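Local structure of sporulation-control protein spo0M (Bacillus subtilis, 5CL2) at residues R52-R63 against E150-Y158; R161-F171 against D183-L191. The protein controls the expression of spo0A and is required for the cell to pass the morphological stage 0 of sporulation. All blocks are in the same frame, centred on the assembly; numbering follows the deposited sequence.

Contact 1 (R52-R63 against E150-Y158)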
# COMPACT_ATOMS: atom_id res chain seq x y z
N ARG A 52 -1.14 12.65 -10.93
CA ARG A 52 -1.44 11.87 -12.11
C ARG A 52 -0.30 10.88 -12.37
O ARG A 52 0.84 11.11 -11.98
CB ARG A 52 -1.62 12.75 -13.34
CG ARG A 52 -2.10 14.14 -13.06
CD ARG A 52 -1.86 15.03 -14.26
NE ARG A 52 -0.45 15.06 -14.64
CZ ARG A 52 0.10 16.01 -15.41
NH1 ARG A 52 -0.66 16.99 -15.89
NH2 ARG A 52 1.39 15.96 -15.69
N TYR A 53 -0.60 9.78 -13.04
CA TYR A 53 0.47 8.86 -13.38
C TYR A 53 0.27 8.32 -14.78
O TYR A 53 -0.85 8.36 -15.31
CB TYR A 53 0.57 7.73 -12.36
CG TYR A 53 -0.56 6.74 -12.32
CD1 TYR A 53 -1.74 7.00 -11.62
CD2 TYR A 53 -0.45 5.51 -12.97
CE1 TYR A 53 -2.77 6.06 -11.58
CE2 TYR A 53 -1.45 4.57 -12.93
CZ TYR A 53 -2.60 4.83 -12.24
OH TYR A 53 -3.58 3.86 -12.23
N VAL A 54 1.36 7.84 -15.37
CA VAL A 54 1.33 7.43 -16.77
C VAL A 54 1.04 5.95 -16.87
O VAL A 54 1.56 5.13 -16.11
CB VAL A 54 2.65 7.75 -17.51
CG1 VAL A 54 2.52 7.41 -18.99
CG2 VAL A 54 3.00 9.20 -17.36
N ILE A 55 0.16 5.64 -17.81
CA ILE A 55 -0.13 4.28 -18.25
C ILE A 55 0.14 4.20 -19.75
O ILE A 55 -0.46 4.93 -20.54
CB ILE A 55 -1.58 3.89 -17.98
CG1 ILE A 55 -1.87 3.84 -16.48
CG2 ILE A 55 -1.91 2.57 -18.67
CD1 ILE A 55 -3.31 3.50 -16.20
N VAL A 56 1.06 3.33 -20.15
CA VAL A 56 1.37 3.18 -21.56
C VAL A 56 0.71 1.93 -22.13
O VAL A 56 0.85 0.84 -21.58
CB VAL A 56 2.88 3.15 -21.79
CG1 VAL A 56 3.21 3.00 -23.27
CG2 VAL A 56 3.50 4.43 -21.24
N LYS A 57 -0.08 2.11 -23.19
CA LYS A 57 -0.66 0.99 -23.92
C LYS A 57 -0.37 1.12 -25.40
O LYS A 57 -0.68 2.15 -26.00
CB LYS A 57 -2.18 0.90 -23.73
CG LYS A 57 -2.76 -0.48 -24.11
CD LYS A 57 -4.16 -0.33 -24.73
CE LYS A 57 -4.67 -1.62 -25.37
NZ LYS A 57 -4.29 -2.84 -24.61
N ASP A 58 0.22 0.09 -25.99
CA ASP A 58 0.54 0.08 -27.41
C ASP A 58 1.34 1.32 -27.80
O ASP A 58 1.05 1.95 -28.81
CB ASP A 58 -0.74 0.01 -28.26
CG ASP A 58 -1.54 -1.26 -27.99
OD1 ASP A 58 -0.95 -2.24 -27.48
OD2 ASP A 58 -2.74 -1.29 -28.32
N ASP A 59 2.33 1.65 -26.97
CA ASP A 59 3.17 2.84 -27.12
C ASP A 59 2.41 4.19 -27.18
O ASP A 59 2.87 5.13 -27.84
CB ASP A 59 4.08 2.73 -28.35
CG ASP A 59 5.15 1.63 -28.20
OD1 ASP A 59 5.87 1.64 -27.17
OD2 ASP A 59 5.28 0.78 -29.11
N GLU A 60 1.29 4.31 -26.48
CA GLU A 60 0.75 5.66 -26.26
C GLU A 60 0.57 5.88 -24.77
O GLU A 60 0.18 4.96 -24.01
CB GLU A 60 -0.59 5.88 -26.99
CG GLU A 60 -1.51 4.68 -26.96
CD GLU A 60 -2.51 4.59 -28.10
OE1 GLU A 60 -2.49 5.44 -29.02
OE2 GLU A 60 -3.30 3.60 -28.08
N GLU A 61 0.92 7.10 -24.37
CA GLU A 61 0.78 7.57 -23.00
C GLU A 61 -0.66 8.03 -22.72
O GLU A 61 -1.22 8.82 -23.47
CB GLU A 61 1.75 8.72 -22.74
CG GLU A 61 3.21 8.30 -22.69
CD GLU A 61 4.13 9.48 -22.43
OE1 GLU A 61 3.63 10.64 -22.43
OE2 GLU A 61 5.34 9.25 -22.20
N HIS A 62 -1.23 7.47 -21.67
CA HIS A 62 -2.49 7.93 -21.07
C HIS A 62 -2.14 8.38 -19.67
O HIS A 62 -1.48 7.63 -18.96
CB HIS A 62 -3.53 6.79 -21.02
CG HIS A 62 -3.75 6.12 -22.34
ND1 HIS A 62 -4.58 6.63 -23.32
CD2 HIS A 62 -3.22 4.99 -22.86
CE1 HIS A 62 -4.55 5.84 -24.38
NE2 HIS A 62 -3.74 4.83 -24.13
N ARG A 63 -2.52 9.59 -19.27
CA ARG A 63 -2.33 9.99 -17.87
C ARG A 63 -3.65 9.91 -17.10
O ARG A 63 -4.70 10.37 -17.56
CB ARG A 63 -1.74 11.38 -17.74
CG ARG A 63 -0.27 11.43 -17.94
CD ARG A 63 0.26 12.84 -17.72
NE ARG A 63 1.69 12.88 -17.98
CZ ARG A 63 2.63 12.69 -17.06
NH1 ARG A 63 2.31 12.42 -15.79
NH2 ARG A 63 3.91 12.75 -17.42
N GLU A 150 14.94 12.50 -15.99
CA GLU A 150 13.49 12.54 -15.94
C GLU A 150 12.99 12.03 -14.61
O GLU A 150 13.70 11.35 -13.88
CB GLU A 150 12.89 11.71 -17.08
CG GLU A 150 12.20 12.57 -18.12
CD GLU A 150 11.07 13.39 -17.52
OE1 GLU A 150 10.18 12.81 -16.86
OE2 GLU A 150 11.12 14.63 -17.61
N ALA A 151 11.78 12.44 -14.25
CA ALA A 151 11.10 11.88 -13.09
C ALA A 151 9.62 11.88 -13.42
O ALA A 151 9.12 12.87 -13.97
CB ALA A 151 11.38 12.66 -11.84
N ASP A 152 8.94 10.78 -13.18
CA ASP A 152 7.50 10.79 -13.43
C ASP A 152 6.82 9.71 -12.61
O ASP A 152 7.48 8.81 -12.09
CB ASP A 152 7.20 10.58 -14.92
CG ASP A 152 5.94 11.32 -15.39
OD1 ASP A 152 5.05 11.64 -14.55
OD2 ASP A 152 5.82 11.59 -16.60
N CYS A 153 5.51 9.82 -12.47
CA CYS A 153 4.77 8.77 -11.78
C CYS A 153 4.28 7.75 -12.81
O CYS A 153 3.61 8.10 -13.79
CB CYS A 153 3.62 9.37 -10.97
SG CYS A 153 4.26 10.42 -9.66
N GLU A 154 4.66 6.50 -12.59
CA GLU A 154 4.43 5.44 -13.56
C GLU A 154 3.54 4.38 -12.94
O GLU A 154 3.65 4.05 -11.75
CB GLU A 154 5.75 4.78 -13.99
CG GLU A 154 6.82 5.69 -14.56
CD GLU A 154 6.56 6.16 -15.98
OE1 GLU A 154 6.03 5.39 -16.81
OE2 GLU A 154 6.99 7.28 -16.30
N GLN A 155 2.65 3.84 -13.76
CA GLN A 155 1.81 2.73 -13.36
C GLN A 155 2.68 1.60 -12.78
O GLN A 155 3.69 1.22 -13.40
CB GLN A 155 1.03 2.24 -14.58
CG GLN A 155 0.47 0.86 -14.45
CD GLN A 155 -0.06 0.35 -15.75
OE1 GLN A 155 0.61 0.42 -16.79
NE2 GLN A 155 -1.30 -0.13 -15.72
N ALA A 156 2.35 1.09 -11.59
CA ALA A 156 3.18 0.02 -11.01
C ALA A 156 2.43 -1.06 -10.19
O ALA A 156 2.75 -1.30 -9.02
CB ALA A 156 4.28 0.64 -10.16
N PRO A 157 1.50 -1.80 -10.84
CA PRO A 157 0.82 -2.89 -10.13
C PRO A 157 1.77 -3.95 -9.62
O PRO A 157 1.45 -4.58 -8.61
CB PRO A 157 -0.11 -3.48 -11.20
CG PRO A 157 0.49 -3.08 -12.51
CD PRO A 157 1.09 -1.72 -12.25
N TYR A 158 2.91 -4.14 -10.27
CA TYR A 158 3.87 -5.17 -9.86
C TYR A 158 4.32 -5.08 -8.40
O TYR A 158 4.51 -6.10 -7.75
CB TYR A 158 5.08 -5.13 -10.79
CG TYR A 158 6.21 -6.08 -10.45
CD1 TYR A 158 6.13 -7.45 -10.72
CD2 TYR A 158 7.39 -5.60 -9.88
CE1 TYR A 158 7.20 -8.30 -10.42
CE2 TYR A 158 8.44 -6.44 -9.59
CZ TYR A 158 8.34 -7.77 -9.85
OH TYR A 158 9.43 -8.54 -9.53
O HOH W 1 3.75 3.53 -17.23
O HOH W 2 2.45 1.66 -18.35
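With CG anti to its carbonyl carbon (chi1 -80°) and the chain straight from CG to NE, R63 carries its guanidinium to the carboxylate of D152. The two flat groups form a salt bridge with planes only 27° apart: R63 NH1 lies 3.1 Å from D152 OD1, on its syn lone pair and nearly in the guanidinium plane. R63 NH2 faces D152 OD2, but that separation is modelled too short to be trusted. D152 OD1 also accepts from C153 N (2.8 Å) on its anti side, somewhat out of the carboxylate plane; two donors thus restrain the rotation of the carboxylate. V54 CG2 sits over the centre of one guanidinium face, and R52 NH2 lies toward the rim of the opposite one.

The backbones meet at a single bridge, V54 with E154. V54 N donates to C153 O (2.8 Å) and Q155 N to V54 O (2.9 Å), while the strands diverge at 55°, consistent with the pairing going no further. A water joins V54 O to E154 OE1, which is also salt-bridged to R210. Q155, extended beyond CG, crosses the I55 side chain obliquely, its CB 3.8 Å from I55 CG1, and a second water links its OE1 to V56 N. Y53 CB packs on C153 CB at 3.7 Å. The arrangement is a beta-hairpin of the mixed sheet bridged at one point to the edge strand of the antiparallel sheet, in a Spo0M-family protein, grouped with the arrestin-like families.

Contact 2 (R161-F171 against D183-L191)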
# COMPACT_ATOMS: atom_id res chain seq x y z
N ARG A 161 1.80 -1.58 -4.08
CA ARG A 161 1.88 -0.58 -3.02
C ARG A 161 0.49 0.00 -2.69
O ARG A 161 -0.52 -0.34 -3.32
CB ARG A 161 2.81 0.57 -3.42
CG ARG A 161 4.07 0.13 -4.14
CD ARG A 161 4.94 -0.60 -3.18
NE ARG A 161 5.41 0.28 -2.13
CZ ARG A 161 5.99 -0.15 -1.02
NH1 ARG A 161 6.13 -1.45 -0.83
NH2 ARG A 161 6.41 0.70 -0.09
N ARG A 162 0.46 0.91 -1.72
CA ARG A 162 -0.76 1.59 -1.35
C ARG A 162 -1.32 2.34 -2.56
O ARG A 162 -2.50 2.19 -2.90
CB ARG A 162 -0.50 2.55 -0.19
CG ARG A 162 -1.77 3.10 0.43
CD ARG A 162 -1.50 4.15 1.50
NE ARG A 162 -0.95 5.40 0.96
CZ ARG A 162 -1.69 6.45 0.62
NH1 ARG A 162 -3.01 6.38 0.71
NH2 ARG A 162 -1.11 7.56 0.16
N LEU A 163 -0.46 3.08 -3.25
CA LEU A 163 -0.85 3.77 -4.48
C LEU A 163 -0.57 2.89 -5.71
O LEU A 163 0.28 2.03 -5.68
CB LEU A 163 -0.08 5.08 -4.58
CG LEU A 163 -0.32 5.97 -3.36
CD1 LEU A 163 0.57 7.22 -3.45
CD2 LEU A 163 -1.82 6.35 -3.29
N PRO A 164 -1.33 3.09 -6.79
CA PRO A 164 -1.20 2.36 -8.05
C PRO A 164 0.06 2.69 -8.85
O PRO A 164 0.36 2.00 -9.84
CB PRO A 164 -2.45 2.78 -8.83
CG PRO A 164 -2.83 4.16 -8.21
CD PRO A 164 -2.50 3.99 -6.76
N PHE A 165 0.78 3.73 -8.45
CA PHE A 165 1.96 4.19 -9.17
C PHE A 165 3.22 4.25 -8.31
O PHE A 165 3.15 4.22 -7.10
CB PHE A 165 1.70 5.57 -9.77
CG PHE A 165 1.49 6.63 -8.72
CD1 PHE A 165 2.57 7.30 -8.16
CD2 PHE A 165 0.20 6.94 -8.29
CE1 PHE A 165 2.36 8.27 -7.18
CE2 PHE A 165 -0.01 7.90 -7.33
CZ PHE A 165 1.08 8.56 -6.77
N VAL A 166 4.39 4.36 -8.94
CA VAL A 166 5.57 4.76 -8.18
C VAL A 166 6.25 5.93 -8.86
O VAL A 166 6.08 6.13 -10.06
CB VAL A 166 6.60 3.59 -8.02
CG1 VAL A 166 5.99 2.45 -7.26
CG2 VAL A 166 7.10 3.13 -9.38
N GLN A 167 7.02 6.72 -8.12
CA GLN A 167 7.77 7.77 -8.79
C GLN A 167 9.11 7.18 -9.28
O GLN A 167 9.92 6.71 -8.49
CB GLN A 167 8.00 8.99 -7.90
CG GLN A 167 8.68 10.12 -8.66
CD GLN A 167 8.62 11.48 -7.97
OE1 GLN A 167 8.70 11.59 -6.75
NE2 GLN A 167 8.50 12.53 -8.77
N GLU A 168 9.31 7.20 -10.58
CA GLU A 168 10.51 6.67 -11.21
C GLU A 168 11.45 7.81 -11.60
O GLU A 168 11.08 8.71 -12.37
CB GLU A 168 10.15 5.85 -12.44
CG GLU A 168 11.34 5.17 -13.14
CD GLU A 168 10.90 4.28 -14.29
OE1 GLU A 168 9.68 4.03 -14.41
OE2 GLU A 168 11.76 3.83 -15.07
N PHE A 169 12.65 7.78 -11.01
CA PHE A 169 13.73 8.73 -11.33
C PHE A 169 14.68 8.12 -12.35
O PHE A 169 15.22 7.04 -12.13
CB PHE A 169 14.50 9.13 -10.06
CG PHE A 169 13.67 9.87 -9.06
CD1 PHE A 169 12.82 9.20 -8.22
CD2 PHE A 169 13.71 11.25 -8.99
CE1 PHE A 169 12.03 9.88 -7.31
CE2 PHE A 169 12.93 11.93 -8.09
CZ PHE A 169 12.08 11.24 -7.25
N GLU A 170 14.88 8.82 -13.46
CA GLU A 170 15.78 8.36 -14.53
C GLU A 170 16.98 9.28 -14.66
O GLU A 170 16.84 10.50 -14.86
CB GLU A 170 15.05 8.26 -15.86
CG GLU A 170 15.94 7.96 -17.03
CD GLU A 170 15.28 8.35 -18.34
OE1 GLU A 170 14.10 7.97 -18.52
OE2 GLU A 170 15.93 9.01 -19.18
N PHE A 171 18.16 8.68 -14.51
CA PHE A 171 19.45 9.35 -14.58
C PHE A 171 20.18 8.96 -15.85
O PHE A 171 20.04 7.83 -16.33
CB PHE A 171 20.33 8.98 -13.40
CG PHE A 171 19.74 9.28 -12.06
CD1 PHE A 171 18.85 8.39 -11.47
CD2 PHE A 171 20.12 10.40 -11.36
CE1 PHE A 171 18.34 8.63 -10.23
CE2 PHE A 171 19.59 10.65 -10.11
CZ PHE A 171 18.71 9.77 -9.55
N ASP A 183 23.00 2.89 -20.61
CA ASP A 183 22.43 4.08 -21.24
C ASP A 183 21.68 4.95 -20.22
O ASP A 183 21.77 6.18 -20.24
CB ASP A 183 21.56 3.65 -22.40
CG ASP A 183 22.38 2.99 -23.48
OD1 ASP A 183 23.61 3.15 -23.44
OD2 ASP A 183 21.81 2.31 -24.35
N GLU A 184 20.97 4.32 -19.29
CA GLU A 184 20.49 5.10 -18.17
C GLU A 184 20.14 4.24 -16.97
O GLU A 184 19.89 3.04 -17.10
CB GLU A 184 19.28 5.99 -18.61
CG GLU A 184 18.00 5.25 -18.92
CD GLU A 184 18.03 4.53 -20.25
OE1 GLU A 184 18.54 5.09 -21.23
OE2 GLU A 184 17.57 3.37 -20.33
N LEU A 185 20.09 4.90 -15.81
CA LEU A 185 19.77 4.32 -14.52
C LEU A 185 18.37 4.76 -14.01
O LEU A 185 17.99 5.90 -14.18
CB LEU A 185 20.84 4.73 -13.51
CG LEU A 185 20.59 4.35 -12.06
CD1 LEU A 185 20.70 2.84 -11.89
CD2 LEU A 185 21.54 5.11 -11.17
N GLU A 186 17.62 3.85 -13.41
CA GLU A 186 16.31 4.15 -12.87
C GLU A 186 16.26 3.77 -11.41
O GLU A 186 16.61 2.64 -11.06
CB GLU A 186 15.21 3.39 -13.63
CG GLU A 186 14.91 3.92 -15.04
CD GLU A 186 15.83 3.33 -16.10
OE1 GLU A 186 16.38 2.21 -15.94
OE2 GLU A 186 15.98 4.00 -17.14
N LEU A 187 15.79 4.70 -10.58
CA LEU A 187 15.63 4.50 -9.14
C LEU A 187 14.18 4.75 -8.73
O LEU A 187 13.50 5.64 -9.26
CB LEU A 187 16.55 5.43 -8.33
CG LEU A 187 18.07 5.35 -8.56
CD1 LEU A 187 18.86 5.97 -7.41
CD2 LEU A 187 18.54 3.93 -8.86
N ILE A 188 13.70 3.91 -7.83
CA ILE A 188 12.45 4.15 -7.16
C ILE A 188 12.71 4.25 -5.66
O ILE A 188 13.34 3.37 -5.07
CB ILE A 188 11.43 3.03 -7.42
CG1 ILE A 188 11.04 2.98 -8.88
CG2 ILE A 188 10.16 3.22 -6.55
CD1 ILE A 188 10.40 1.65 -9.26
N PHE A 189 12.24 5.34 -5.06
CA PHE A 189 12.32 5.49 -3.61
C PHE A 189 11.01 5.12 -2.94
O PHE A 189 9.95 5.65 -3.30
CB PHE A 189 12.67 6.91 -3.25
CG PHE A 189 13.93 7.38 -3.86
CD1 PHE A 189 15.14 7.06 -3.30
CD2 PHE A 189 13.90 8.12 -5.02
CE1 PHE A 189 16.30 7.49 -3.85
CE2 PHE A 189 15.07 8.54 -5.59
CZ PHE A 189 16.28 8.22 -5.00
N LEU A 190 11.07 4.21 -1.98
CA LEU A 190 9.94 3.93 -1.12
C LEU A 190 10.28 4.40 0.29
O LEU A 190 11.05 3.75 1.01
CB LEU A 190 9.62 2.43 -1.13
CG LEU A 190 9.56 1.81 -2.53
CD1 LEU A 190 9.47 0.29 -2.45
CD2 LEU A 190 8.36 2.38 -3.27
N LEU A 191 9.70 5.52 0.67
CA LEU A 191 10.04 6.19 1.90
C LEU A 191 9.11 5.75 3.00
O LEU A 191 7.90 5.73 2.83
CB LEU A 191 9.95 7.70 1.71
CG LEU A 191 10.28 8.53 2.94
CD1 LEU A 191 11.73 8.34 3.28
CD2 LEU A 191 9.96 9.97 2.66
O HOH W 3 10.26 7.19 -6.10
O HOH W 4 7.15 6.27 -5.10
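F169 with L187 and F171 with L185 form antiparallel hydrogen-bonded pairs, the axes of strands 165-171 and 185-191 approaching to 4.7 Å at 150°. F171 N reaches L185 O at 2.8 Å, and each of the two pairs has both its bonds. Further along, a water takes over, accepting from F189 N and donating to Q167 O.

F189 turns its ring edge toward the face of F169 in an offset edge-to-face pair, centroids 5.1 Å apart and planes at 73°. On the sheet face that carries F169, F171 CE1 rests 3.7 Å from L187 CG; on the opposite sheet face the carboxylates of E168, E170 and E186 gather, and R205 bridges E168 and E170, which probably offsets the like charges. V166 CG2 meets I188 CD1 at 3.6 Å. R161, bent at chi2 and chi3, lays its guanidinium face on L190, with CD1 3.8 Å from R161 CZ. A serine in place of R161 would probably leave L190 CD1 without its flat cover and open a gap beside the strand.

Strand 195-202 flanks 185-191 on its other side, L187 touching F200, while helix 132-143 packs through V137 on F189 and through L138 and I141 on F171.

How the contacts relate
Contact 1 and contact 2, whose centres lie 12 Å apart, meet in one antiparallel sheet, to which contact 1 contributes its edge strand 146-155, next to 165-173; the 52-63 hairpin belongs to another sheet. The two contacts touch directly: A156 N lies 2.8 Å from P164 O and E150 O 2.8 Å from E170 N, both probable hydrogen bonds, and E154 CG packs 3.3 Å from E168 OE1. W212 reaches both, through a backbone bond to Q155 and a side-chain bond to E168. The hairpin of contact 1 is thereby coupled, through the edge strand, to the pairing of contact 2. The sodium ion is held elsewhere, by T14, D122 and D124, and none of the four segments supplies a ligand.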